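Local coordinates for protein glucokinase (Streptomyces griseus, PDB 3VGL) that probably catalyses the ATP-dependent phosphorylation of D-glucose to glucose 6-phosphate, as a zinc-binding glucokinase of the ROK family, at residues I62-Y67 and I81-E86. Numbering follows the deposited sequence.
Sequences IGAAGY and IDWRHE. With BGC (beta-D-glucopyranose), chain D.
Ile81 meets the sugar-binding turn with one methyl: its CD1 packs against Ala65 CB at 4.0 Å. CG1 lies anti to the carbonyl carbon (chi1 -67°) and the chain then runs extended, which carries CD1 to Ala65, while the other branch, CG2, sits over the centre of the Trp83 ring, 3.6 Å above its plane. Asp82 is the centre of an inverse gamma turn, closed by Trp83 N bonding to Ile81 O, a tight turn that brings Ile81 and Trp83 together. Trp83 reaches the strand end with the far side of its six-membered ring. CZ3 comes within 3.8 Å of Ala64 CB, which approaches obliquely, and the backbone N of Ala65 lies at the ring edge, in its plane. Strand 57-64 is an inner strand of the mixed sheet, between 3-9 and 100-104, in the actin-like ATPase fold of ROK kinases, and here it runs out into the glucose pocket. Ala65 centres a second inverse gamma turn, with Gly66 N bonded to Ala64 O, and Ala65 CB touches O6 of the glucose at 3.3 Å, the hydroxyl that glucokinases phosphorylate. Gly66 brings its CA equally close to O3, and its carbonyl O accepts a hydrogen bond from Asn104 ND2. Val75, Leu88 and Ile40 also pack against the indole. Arg84 folds back along its own chain: NH1 donates to Trp83 O at 2.8 Å, from above the carbonyl plane, and also to Ala78 O. Past it, His85 NE2 bonds to the backbone O of Trp286 of the second subunit.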
# COMPACT_ATOMS: atom_id res chain seq x y z
N ILE A 62 -10.13 18.34 -32.07
CA ILE A 62 -9.91 16.97 -31.68
C ILE A 62 -9.65 16.95 -30.18
O ILE A 62 -8.79 17.71 -29.71
CB ILE A 62 -8.68 16.40 -32.42
CG1 ILE A 62 -9.01 16.18 -33.90
CG2 ILE A 62 -8.21 15.10 -31.75
CD1 ILE A 62 -7.79 15.87 -34.77
N GLY A 63 -10.42 16.14 -29.45
CA GLY A 63 -10.09 15.82 -28.04
C GLY A 63 -9.44 14.45 -28.04
O GLY A 63 -10.11 13.46 -28.31
N ALA A 64 -8.13 14.40 -27.77
CA ALA A 64 -7.37 13.18 -27.92
C ALA A 64 -7.02 12.60 -26.55
O ALA A 64 -6.55 13.34 -25.70
CB ALA A 64 -6.08 13.48 -28.69
N ALA A 65 -7.19 11.29 -26.39
CA ALA A 65 -6.87 10.62 -25.13
C ALA A 65 -5.35 10.40 -24.96
O ALA A 65 -4.85 9.27 -24.99
CB ALA A 65 -7.62 9.30 -25.04
N GLY A 66 -4.63 11.48 -24.75
CA GLY A 66 -3.21 11.37 -24.44
C GLY A 66 -2.65 12.70 -23.99
O GLY A 66 -3.37 13.70 -23.90
N TYR A 67 -1.34 12.69 -23.71
CA TYR A 67 -0.60 13.88 -23.30
C TYR A 67 -0.42 14.74 -24.55
O TYR A 67 0.26 14.33 -25.49
CB TYR A 67 0.80 13.45 -22.79
CG TYR A 67 0.86 12.87 -21.38
CD1 TYR A 67 0.08 11.78 -21.01
CD2 TYR A 67 1.72 13.41 -20.42
CE1 TYR A 67 0.16 11.23 -19.72
CE2 TYR A 67 1.81 12.86 -19.11
CZ TYR A 67 1.00 11.80 -18.78
OH TYR A 67 1.05 11.26 -17.51
N ILE A 81 -3.40 4.17 -26.30
CA ILE A 81 -3.45 4.32 -27.76
C ILE A 81 -1.98 4.40 -28.20
O ILE A 81 -1.15 4.97 -27.50
CB ILE A 81 -4.21 5.61 -28.17
CG1 ILE A 81 -5.69 5.52 -27.79
CG2 ILE A 81 -4.08 5.89 -29.69
CD1 ILE A 81 -6.40 6.82 -27.88
N ASP A 82 -1.66 3.89 -29.39
CA ASP A 82 -0.26 3.90 -29.85
C ASP A 82 0.14 5.23 -30.49
O ASP A 82 0.30 5.36 -31.72
CB ASP A 82 0.01 2.70 -30.76
CG ASP A 82 1.50 2.50 -31.05
OD1 ASP A 82 2.36 2.90 -30.23
OD2 ASP A 82 1.79 1.91 -32.10
N TRP A 83 0.30 6.24 -29.64
CA TRP A 83 0.73 7.57 -30.05
C TRP A 83 2.03 7.91 -29.30
O TRP A 83 2.07 7.87 -28.07
CB TRP A 83 -0.33 8.61 -29.68
CG TRP A 83 -1.52 8.78 -30.62
CD1 TRP A 83 -1.54 8.63 -31.98
CD2 TRP A 83 -2.84 9.21 -30.25
NE1 TRP A 83 -2.79 8.94 -32.49
CE2 TRP A 83 -3.61 9.29 -31.44
CE3 TRP A 83 -3.46 9.52 -29.03
CZ2 TRP A 83 -4.97 9.67 -31.44
CZ3 TRP A 83 -4.81 9.92 -29.03
CH2 TRP A 83 -5.54 9.98 -30.23
N ARG A 84 3.08 8.25 -30.04
CA ARG A 84 4.29 8.78 -29.44
C ARG A 84 4.74 9.94 -30.32
O ARG A 84 5.14 9.72 -31.46
CB ARG A 84 5.40 7.72 -29.35
CG ARG A 84 5.14 6.55 -28.38
CD ARG A 84 5.19 7.00 -26.93
NE ARG A 84 5.00 5.90 -25.99
CZ ARG A 84 3.81 5.46 -25.58
NH1 ARG A 84 2.68 5.99 -26.04
NH2 ARG A 84 3.75 4.45 -24.71
N HIS A 85 4.69 11.16 -29.77
CA HIS A 85 5.04 12.39 -30.52
C HIS A 85 4.30 12.41 -31.87
O HIS A 85 4.90 12.66 -32.93
CB HIS A 85 6.57 12.53 -30.68
CG HIS A 85 7.30 12.91 -29.42
ND1 HIS A 85 8.62 13.27 -29.42
CD2 HIS A 85 6.89 12.99 -28.13
CE1 HIS A 85 9.01 13.55 -28.19
NE2 HIS A 85 7.98 13.40 -27.39
N GLU A 86 3.00 12.18 -31.81
CA GLU A 86 2.15 12.11 -32.99
C GLU A 86 1.66 13.50 -33.46
O GLU A 86 0.87 14.15 -32.76
CB GLU A 86 0.96 11.17 -32.72
CG GLU A 86 -0.11 11.11 -33.83
CD GLU A 86 0.31 10.24 -35.02
OE1 GLU A 86 -0.49 10.09 -35.97
OE2 GLU A 86 1.44 9.70 -35.00
C2 BGC D . -4.59 9.49 -20.68
C3 BGC D . -5.23 10.87 -20.66
C4 BGC D . -6.70 10.82 -21.10
C5 BGC D . -7.40 9.76 -20.26
C6 BGC D . -8.87 9.60 -20.65
C1 BGC D . -5.45 8.55 -19.83
O1 BGC D . -4.96 7.24 -19.89
O2 BGC D . -3.30 9.60 -20.05
O3 BGC D . -4.53 11.75 -21.49
O4 BGC D . -7.31 12.07 -20.85
O5 BGC D . -6.76 8.50 -20.39
O6 BGC D . -9.00 9.23 -22.01